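Local coordinates for protein structure-specific endonuclease subunit SLX1 (Candida glabrata, PDB 4XLG) that probably cuts duplex DNA close to junctions with single-stranded DNA, as the catalytic, zinc-binding subunit of the SLX1-SLX4 structure-specific endonuclease in DNA repair and recombination, at residues E210-G215 with N237-C242; C255-F260 with D270-Q275. The protein carries 1 engineered substitution. One frame throughout, in Å; residues are numbered along the deposited sequence. Where two conformers were deposited one is given.

Contact 1: E210-G215 with N237-C242. With ZN (zinc ion), chain D.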
ATOM      1  N   GLU B 210     -21.353   3.870 -11.901  1.00 43.02           N
ATOM      2  CA  GLU B 210     -22.229   4.211 -13.015  1.00 47.07           C
ATOM      3  C   GLU B 210     -22.030   3.262 -14.190  1.00 46.97           C
ATOM      4  O   GLU B 210     -22.991   2.893 -14.851  1.00 47.18           O
ATOM      5  CB  GLU B 210     -22.009   5.661 -13.469  1.00 53.24           C
ATOM      6  N   LYS B 211     -20.786   2.865 -14.459  1.00 41.11           N
ATOM      7  CA  LYS B 211     -20.529   1.915 -15.534  1.00 42.18           C
ATOM      8  C   LYS B 211     -21.231   0.599 -15.247  1.00 41.52           C
ATOM      9  O   LYS B 211     -21.806   0.022 -16.133  1.00 45.76           O
ATOM     10  CB  LYS B 211     -19.022   1.659 -15.727  1.00 41.15           C
ATOM     11  CG  LYS B 211     -18.257   2.855 -16.265  1.00 45.25           C
ATOM     12  CD  LYS B 211     -16.759   2.553 -16.241  1.00 49.94           C
ATOM     13  CE  LYS B 211     -15.914   3.796 -16.476  1.00 52.93           C
ATOM     14  NZ  LYS B 211     -15.720   3.957 -17.924  1.00 53.36           N
ATOM     15  N   ILE B 212     -21.165   0.128 -14.008  1.00 35.94           N
ATOM     16  CA  ILE B 212     -21.783  -1.152 -13.649  1.00 38.24           C
ATOM     17  C   ILE B 212     -23.307  -1.032 -13.778  1.00 39.57           C
ATOM     18  O   ILE B 212     -23.952  -1.825 -14.465  1.00 41.72           O
ATOM     19  CB  ILE B 212     -21.427  -1.572 -12.207  1.00 40.61           C
ATOM     20  CG1 ILE B 212     -19.933  -1.834 -12.083  1.00 38.77           C
ATOM     21  CG2 ILE B 212     -22.134  -2.864 -11.825  1.00 41.44           C
ATOM     22  CD1 ILE B 212     -19.491  -1.948 -10.620  1.00 43.05           C
ATOM     23  N   ASP B 213     -23.845   0.005 -13.126  1.00 40.96           N
ATOM     24  CA  ASP B 213     -25.273   0.330 -13.131  1.00 46.16           C
ATOM     25  C   ASP B 213     -25.919   0.385 -14.505  1.00 48.76           C
ATOM     26  O   ASP B 213     -27.086  -0.022 -14.661  1.00 49.65           O
ATOM     27  CB  ASP B 213     -25.511   1.668 -12.428  1.00 51.77           C
ATOM     28  CG  ASP B 213     -25.406   1.559 -10.940  1.00 57.73           C
ATOM     29  OD1 ASP B 213     -25.234   0.421 -10.452  1.00 63.65           O
ATOM     30  OD2 ASP B 213     -25.505   2.602 -10.257  1.00 61.80           O
ATOM     31  N   THR B 214     -25.224   0.890 -15.525  1.00 49.54           N
ATOM     32  CA  THR B 214     -25.859   0.859 -16.863  1.00 51.84           C
ATOM     33  C   THR B 214     -26.257  -0.563 -17.325  1.00 49.59           C
ATOM     34  O   THR B 214     -27.194  -0.744 -18.133  1.00 54.85           O
ATOM     35  CB  THR B 214     -24.945   1.446 -17.938  1.00 57.06           C
ATOM     36  OG1 THR B 214     -23.867   0.531 -18.216  1.00 57.11           O
ATOM     37  CG2 THR B 214     -24.403   2.782 -17.484  1.00 52.37           C
ATOM     38  N   GLY B 215     -25.531  -1.562 -16.827  1.00 60.32           N
ATOM     39  CA  GLY B 215     -25.796  -2.947 -17.166  1.00 64.48           C
ATOM     40  C   GLY B 215     -25.649  -3.300 -18.636  1.00 68.21           C
ATOM     41  O   GLY B 215     -26.193  -4.306 -19.079  1.00 73.26           O
ATOM     42  N   ASN B 237     -18.870 -11.103  -9.237  1.00 52.81           N
ATOM     43  CA  ASN B 237     -19.251  -9.745  -8.831  1.00 53.12           C
ATOM     44  C   ASN B 237     -18.091  -8.806  -8.547  1.00 46.92           C
ATOM     45  O   ASN B 237     -18.289  -7.651  -8.134  1.00 44.62           O
ATOM     46  CB  ASN B 237     -20.165  -9.830  -7.618  1.00 56.49           C
ATOM     47  CG  ASN B 237     -21.513 -10.417  -7.978  1.00 62.34           C
ATOM     48  OD1 ASN B 237     -22.333  -9.741  -8.582  1.00 66.59           O
ATOM     49  ND2 ASN B 237     -21.730 -11.691  -7.654  1.00 60.16           N
ATOM     50  N   LEU B 238     -16.876  -9.315  -8.730  1.00 41.47           N
ATOM     51  CA  LEU B 238     -15.694  -8.469  -8.616  1.00 37.68           C
ATOM     52  C   LEU B 238     -15.290  -8.046 -10.030  1.00 39.26           C
ATOM     53  O   LEU B 238     -15.082  -8.898 -10.909  1.00 39.57           O
ATOM     54  CB  LEU B 238     -14.549  -9.206  -7.919  1.00 38.37           C
ATOM     55  CG  LEU B 238     -14.712  -9.510  -6.433  1.00 42.08           C
ATOM     56  CD1 LEU B 238     -13.410 -10.173  -5.879  1.00 39.71           C
ATOM     57  CD2 LEU B 238     -15.028  -8.187  -5.677  1.00 38.48           C
ATOM     58  N   PHE B 239     -15.205  -6.735 -10.244  1.00 34.81           N
ATOM     59  CA  PHE B 239     -14.912  -6.192 -11.554  1.00 35.71           C
ATOM     60  C   PHE B 239     -13.583  -5.455 -11.534  1.00 39.13           C
ATOM     61  O   PHE B 239     -13.100  -5.064 -10.471  1.00 37.69           O
ATOM     62  CB  PHE B 239     -16.001  -5.248 -11.997  1.00 35.61           C
ATOM     63  CG  PHE B 239     -17.361  -5.879 -11.984  1.00 38.72           C
ATOM     64  CD1 PHE B 239     -17.629  -6.985 -12.780  1.00 39.91           C
ATOM     65  CD2 PHE B 239     -18.348  -5.403 -11.146  1.00 39.08           C
ATOM     66  CE1 PHE B 239     -18.897  -7.600 -12.771  1.00 49.08           C
ATOM     67  CE2 PHE B 239     -19.622  -5.986 -11.140  1.00 46.82           C
ATOM     68  CZ  PHE B 239     -19.894  -7.099 -11.940  1.00 52.53           C
ATOM     69  N   ALA B 240     -13.025  -5.268 -12.719  1.00 39.58           N
ATOM     70  CA  ALA B 240     -11.764  -4.564 -12.901  1.00 36.88           C
ATOM     71  C   ALA B 240     -11.980  -3.485 -13.946  1.00 37.45           C
ATOM     72  O   ALA B 240     -12.676  -3.714 -14.961  1.00 37.99           O
ATOM     73  CB  ALA B 240     -10.647  -5.534 -13.340  1.00 34.86           C
ATOM     74  N   PHE B 241     -11.419  -2.305 -13.684  1.00 34.64           N
ATOM     75  CA  PHE B 241     -11.578  -1.145 -14.556  1.00 34.79           C
ATOM     76  C   PHE B 241     -10.229  -0.550 -14.884  1.00 37.68           C
ATOM     77  O   PHE B 241      -9.302  -0.639 -14.081  1.00 36.37           O
ATOM     78  CB  PHE B 241     -12.430  -0.050 -13.892  1.00 37.03           C
ATOM     79  CG  PHE B 241     -13.777  -0.517 -13.444  1.00 35.18           C
ATOM     80  CD1 PHE B 241     -13.928  -1.186 -12.237  1.00 35.78           C
ATOM     81  CD2 PHE B 241     -14.890  -0.290 -14.236  1.00 39.48           C
ATOM     82  CE1 PHE B 241     -15.175  -1.607 -11.823  1.00 35.46           C
ATOM     83  CE2 PHE B 241     -16.151  -0.699 -13.829  1.00 41.82           C
ATOM     84  CZ  PHE B 241     -16.287  -1.367 -12.628  1.00 36.91           C
ATOM     85  N   CYS B 242     -10.140   0.135 -16.012  1.00 37.56           N
ATOM     86  CA  CYS B 242      -8.943   0.897 -16.294  1.00 41.77           C
ATOM     87  C   CYS B 242      -8.862   2.071 -15.326  1.00 41.48           C
ATOM     88  O   CYS B 242      -9.899   2.642 -14.945  1.00 41.48           O
ATOM     89  CB  CYS B 242      -8.929   1.404 -17.735  1.00 41.67           C
ATOM     90  SG  CYS B 242      -7.330   2.277 -18.089  1.00 45.48           S
TER
HETATM   91 ZN    ZN D 402      -7.287   1.689 -20.454  1.00 48.47          ZN
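Ile212 meets Phe239 and Phe241 through three similar first torsions. In Ile212, CG1 stands anti to the carbonyl carbon (chi1 -65°), and an extended second torsion (167°) carries CD1 away from the helix toward the strand. In both phenylalanines CG is likewise anti to the carbonyl carbon (chi1 -56° in each), and because they are two residues apart on one strand, both rings reach the same side.

The end of Ile212 is shared between these rings. Its CD1 lies 3.7 Å from CD2 of Phe239 and also comes to 3.8 Å from CZ of Phe241. Ile212 CG1 approaches the edge of the Phe241 ring in its plane, 3.7 Å from Phe241 CZ. The other branch serves one ring: Ile212 CG2 is 4.1 Å from Phe239 CE2. Phe239 is also visited from within its own segment, where Asn237 O lies 3.6 Å above the plane of the Phe239 ring, offset toward its rim.

Lys211 uses its aliphatic part. It runs past Phe241 in the opposite direction, Lys211 CD approaching Phe241 CD2 obliquely at 3.9 Å; the chain then bends at its last torsion, and NZ is hydrogen-bonded to Thr245 O. At the helix end, Thr214 OG1 donates a hydrogen bond to Lys211 O (3.0 Å), tilted from the carbonyl plane.

Immediately beyond Phe241, Cys242 SG ligates zinc at 2.4 Å, joined by Cys247, Cys279 and Cys282, so the apolar interface borders one metal site of the RING-type domain. The contact sets the C-terminal end of the long helix 176-213 against strand 239-241. Tyr208 of that helix stacks on Phe241, Leu298 of helix 288-299 packs against the same residue, and strand 250-252 pairs antiparallel with strand 239-241.

Contact 2: C255-F260 with D270-Q275. With ZN (zinc ion), chain C.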
ATOM      1  N   CYS B 255     -11.343 -12.645 -14.719  1.00 39.27           N
ATOM      2  CA  CYS B 255     -10.941 -12.679 -16.119  1.00 42.63           C
ATOM      3  C   CYS B 255      -9.677 -11.847 -16.375  1.00 40.41           C
ATOM      4  O   CYS B 255      -8.799 -12.262 -17.143  1.00 42.26           O
ATOM      5  CB  CYS B 255     -12.097 -12.206 -17.001  1.00 41.50           C
ATOM      6  SG  CYS B 255     -13.453 -13.426 -16.921  1.00 46.36           S
ATOM      7  N   ALA B 256      -9.604 -10.669 -15.758  1.00 38.00           N
ATOM      8  CA  ALA B 256      -8.441  -9.816 -15.911  1.00 37.73           C
ATOM      9  C   ALA B 256      -7.231 -10.526 -15.296  1.00 38.87           C
ATOM     10  O   ALA B 256      -6.154 -10.593 -15.905  1.00 41.18           O
ATOM     11  CB  ALA B 256      -8.670  -8.471 -15.247  1.00 38.38           C
ATOM     12  N   TYR B 257      -7.430 -11.088 -14.106  1.00 35.77           N
ATOM     13  CA  TYR B 257      -6.351 -11.804 -13.419  1.00 36.19           C
ATOM     14  C   TYR B 257      -5.760 -12.889 -14.308  1.00 41.38           C
ATOM     15  O   TYR B 257      -4.530 -12.988 -14.484  1.00 43.77           O
ATOM     16  CB  TYR B 257      -6.862 -12.410 -12.099  1.00 35.27           C
ATOM     17  CG  TYR B 257      -5.791 -13.243 -11.427  1.00 32.09           C
ATOM     18  CD1 TYR B 257      -4.783 -12.623 -10.667  1.00 30.57           C
ATOM     19  CD2 TYR B 257      -5.742 -14.635 -11.605  1.00 36.04           C
ATOM     20  CE1 TYR B 257      -3.747 -13.397 -10.070  1.00 32.32           C
ATOM     21  CE2 TYR B 257      -4.744 -15.400 -11.000  1.00 37.12           C
ATOM     22  CZ  TYR B 257      -3.759 -14.784 -10.235  1.00 37.99           C
ATOM     23  OH  TYR B 257      -2.747 -15.575  -9.680  1.00 36.55           O
ATOM     24  N   ARG B 258      -6.656 -13.710 -14.860  1.00 37.55           N
ATOM     25  CA  ARG B 258      -6.261 -14.815 -15.734  0.51 45.05           C
ATOM     26  C   ARG B 258      -5.463 -14.325 -16.925  1.00 48.60           C
ATOM     27  O   ARG B 258      -4.430 -14.910 -17.288  1.00 49.38           O
ATOM     28  CB  ARG B 258      -7.488 -15.575 -16.221  0.51 48.45           C
ATOM     29  CG  ARG B 258      -7.895 -16.721 -15.329  0.51 50.55           C
ATOM     30  CD  ARG B 258      -7.590 -18.052 -16.001  0.51 54.62           C
ATOM     31  NE  ARG B 258      -8.409 -18.259 -17.192  0.51 58.15           N
ATOM     32  CZ  ARG B 258      -8.289 -19.300 -17.997  0.51 63.28           C
ATOM     33  NH1 ARG B 258      -7.380 -20.232 -17.743  0.51 65.55           N
ATOM     34  NH2 ARG B 258      -9.082 -19.413 -19.052  0.51 68.71           N
ATOM     35  N   TYR B 259      -5.928 -13.241 -17.522  1.00 45.95           N
ATOM     36  CA  TYR B 259      -5.266 -12.705 -18.688  1.00 47.05           C
ATOM     37  C   TYR B 259      -3.891 -12.144 -18.346  1.00 46.27           C
ATOM     38  O   TYR B 259      -2.910 -12.391 -19.065  1.00 46.82           O
ATOM     39  CB  TYR B 259      -6.149 -11.633 -19.336  1.00 49.73           C
ATOM     40  CG  TYR B 259      -5.497 -10.961 -20.518  1.00 52.08           C
ATOM     41  CD1 TYR B 259      -5.441 -11.592 -21.757  1.00 54.32           C
ATOM     42  CD2 TYR B 259      -4.919  -9.695 -20.388  1.00 56.37           C
ATOM     43  CE1 TYR B 259      -4.845 -10.980 -22.825  1.00 58.65           C
ATOM     44  CE2 TYR B 259      -4.318  -9.072 -21.465  1.00 57.97           C
ATOM     45  CZ  TYR B 259      -4.289  -9.718 -22.673  1.00 62.83           C
ATOM     46  OH  TYR B 259      -3.688  -9.107 -23.748  1.00 74.07           O
ATOM     47  N   PHE B 260      -3.819 -11.375 -17.262  1.00 43.80           N
ATOM     48  CA  PHE B 260      -2.560 -10.772 -16.882  1.00 44.45           C
ATOM     49  C   PHE B 260      -1.526 -11.824 -16.491  1.00 44.98           C
ATOM     50  O   PHE B 260      -0.332 -11.621 -16.700  1.00 49.17           O
ATOM     51  CB  PHE B 260      -2.744  -9.785 -15.719  1.00 40.66           C
ATOM     52  CG  PHE B 260      -3.520  -8.556 -16.095  1.00 44.74           C
ATOM     53  CD1 PHE B 260      -3.406  -8.009 -17.364  1.00 47.40           C
ATOM     54  CD2 PHE B 260      -4.368  -7.958 -15.185  1.00 39.68           C
ATOM     55  CE1 PHE B 260      -4.128  -6.867 -17.711  1.00 44.88           C
ATOM     56  CE2 PHE B 260      -5.088  -6.822 -15.521  1.00 39.22           C
ATOM     57  CZ  PHE B 260      -4.973  -6.267 -16.775  1.00 41.38           C
ATOM     58  N   ASP B 270       7.695 -18.432 -10.448  1.00 61.90           N
ATOM     59  CA  ASP B 270       6.285 -18.280 -10.673  1.00 55.96           C
ATOM     60  C   ASP B 270       5.752 -17.331  -9.604  1.00 46.98           C
ATOM     61  O   ASP B 270       6.242 -17.282  -8.465  1.00 42.24           O
ATOM     62  CB  ASP B 270       5.581 -19.644 -10.640  1.00 63.40           C
ATOM     63  CG  ASP B 270       4.215 -19.610 -11.279  1.00 74.40           C
ATOM     64  OD1 ASP B 270       3.879 -18.583 -11.906  1.00 77.82           O
ATOM     65  OD2 ASP B 270       3.474 -20.616 -11.165  1.00 79.39           O
ATOM     66  N   THR B 271       4.761 -16.542  -9.983  1.00 42.49           N
ATOM     67  CA  THR B 271       4.200 -15.580  -9.049  1.00 38.43           C
ATOM     68  C   THR B 271       2.691 -15.781  -8.996  1.00 36.14           C
ATOM     69  O   THR B 271       2.125 -16.492  -9.819  1.00 39.75           O
ATOM     70  CB  THR B 271       4.541 -14.097  -9.441  1.00 39.61           C
ATOM     71  OG1 THR B 271       4.128 -13.845 -10.798  1.00 42.08           O
ATOM     72  CG2 THR B 271       6.044 -13.839  -9.332  1.00 41.13           C
ATOM     73  N   ILE B 272       2.066 -15.124  -8.034  1.00 34.05           N
ATOM     74  CA  ILE B 272       0.614 -15.204  -7.771  1.00 33.63           C
ATOM     75  C   ILE B 272      -0.108 -13.867  -8.053  1.00 35.48           C
ATOM     76  O   ILE B 272      -1.260 -13.850  -8.492  1.00 37.43           O
ATOM     77  CB  ILE B 272       0.362 -15.584  -6.267  1.00 42.33           C
ATOM     78  CG1 ILE B 272       0.902 -16.982  -5.946  1.00 47.21           C
ATOM     79  CG2 ILE B 272      -1.098 -15.558  -5.936  1.00 44.81           C
ATOM     80  CD1 ILE B 272       0.786 -17.306  -4.460  1.00 47.85           C
ATOM     81  N   ILE B 273       0.546 -12.757  -7.717  1.00 32.75           N
ATOM     82  CA  ILE B 273      -0.082 -11.433  -7.792  1.00 31.12           C
ATOM     83  C   ILE B 273       0.463 -10.698  -9.030  1.00 30.88           C
ATOM     84  O   ILE B 273       1.655 -10.671  -9.232  1.00 32.50           O
ATOM     85  CB  ILE B 273       0.210 -10.610  -6.534  1.00 29.66           C
ATOM     86  CG1 ILE B 273      -0.223 -11.360  -5.269  1.00 29.48           C
ATOM     87  CG2 ILE B 273      -0.463  -9.222  -6.610  1.00 29.05           C
ATOM     88  CD1 ILE B 273       0.207 -10.573  -3.980  1.00 31.30           C
ATOM     89  N   PRO B 274      -0.413 -10.150  -9.883  1.00 31.25           N
ATOM     90  CA  PRO B 274       0.081  -9.408 -11.049  1.00 31.64           C
ATOM     91  C   PRO B 274       0.948  -8.231 -10.625  1.00 32.48           C
ATOM     92  O   PRO B 274       0.711  -7.620  -9.588  1.00 31.31           O
ATOM     93  CB  PRO B 274      -1.210  -8.913 -11.725  1.00 31.36           C
ATOM     94  CG  PRO B 274      -2.288  -9.902 -11.241  1.00 30.18           C
ATOM     95  CD  PRO B 274      -1.887 -10.126  -9.801  1.00 27.87           C
ATOM     96  N   GLN B 275       1.965  -7.932 -11.423  0.51 31.46           N
ATOM     97  CA  GLN B 275       2.804  -6.759 -11.163  0.51 33.43           C
ATOM     98  C   GLN B 275       2.770  -5.872 -12.391  0.51 35.17           C
ATOM     99  O   GLN B 275       3.097  -6.319 -13.486  0.51 37.14           O
ATOM    100  CB  GLN B 275       4.251  -7.156 -10.835  0.51 34.45           C
ATOM    101  CG  GLN B 275       5.129  -5.968 -10.457  0.51 32.65           C
ATOM    102  CD  GLN B 275       4.765  -5.365  -9.088  0.51 34.26           C
ATOM    103  OE1 GLN B 275       5.017  -5.981  -8.060  0.51 35.43           O
ATOM    104  NE2 GLN B 275       4.218  -4.150  -9.081  0.51 27.53           N
TER
HETATM  105 ZN    ZN C 401     -15.281 -12.097 -17.792  1.00 44.17          ZN
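Tyr257 and Ile272 supply the polar part of the contact, a hydrogen bond from the phenol OH of Tyr257 to the backbone O of Ile272, 2.6 Å long. The donor lies in the carbonyl plane on a lone pair, with a C=O...donor angle of 134°. Ile272 O lies at the edge of the Tyr257 ring, near its plane, and leans to one side, 3.0 Å from Tyr257 CE1. Ile272 CG2 lies beside the same hydroxyl, 4.1 Å from Tyr257 OH. With CG anti to the backbone N (chi1 176°), the tyrosine ring extends from the helix far enough for its hydroxyl to meet a chain that lacks regular structure. The bond satisfies a carbonyl of a buried residue.

Metal coordination comes from the start of the same helical segment: Cys255 SG binds zinc at 2.4 Å, alongside Cys219, Cys222 and His252. This site of three cysteines and one histidine belongs to a RING-type cross-brace, in which the first and third pairs of ligands share one zinc while the second and fourth share the other. Segment 270-275 belongs to the stretch leading from helix 253-260 to the fourth pair, Cys279 and Cys282.

Apolar contacts centre on Pro274. Its ring crosses the Tyr257 side chain at about a right angle, Pro274 CG lying 3.7 Å from Tyr257 CD1 and Pro274 CD 3.8 Å from Tyr257 CE1; the approach of CG is oblique to the aromatic plane. Phe260 adds a looser touch, its CB 4.4 Å from Pro274 CB, while its ring turns away from the segment. Trp288 touches Tyr257, Phe260 and Pro274 from helix 288-299, and an aromatic side chain of the other protein chain in the assembly stacks on Tyr257.

The two contacts follow one another along the chain, contact 1 closing before contact 2 opens, with their centres 19 Å apart. They meet where Ala240 CB of strand 239-241 lies 4.0 Å from Ala256 CB of helix 253-260. Contact 1 joins the RING-type domain to the end of the long helix 176-213, which arrives from the side of the GIY-YIG nuclease domain; contact 2 lies within the zinc domain and borders the other protein chain. Each holds a cysteine ligand of a different zinc, and both are packed against by helix 288-299. The zinc domain thus links the long helix with the surface that receives the partner protein.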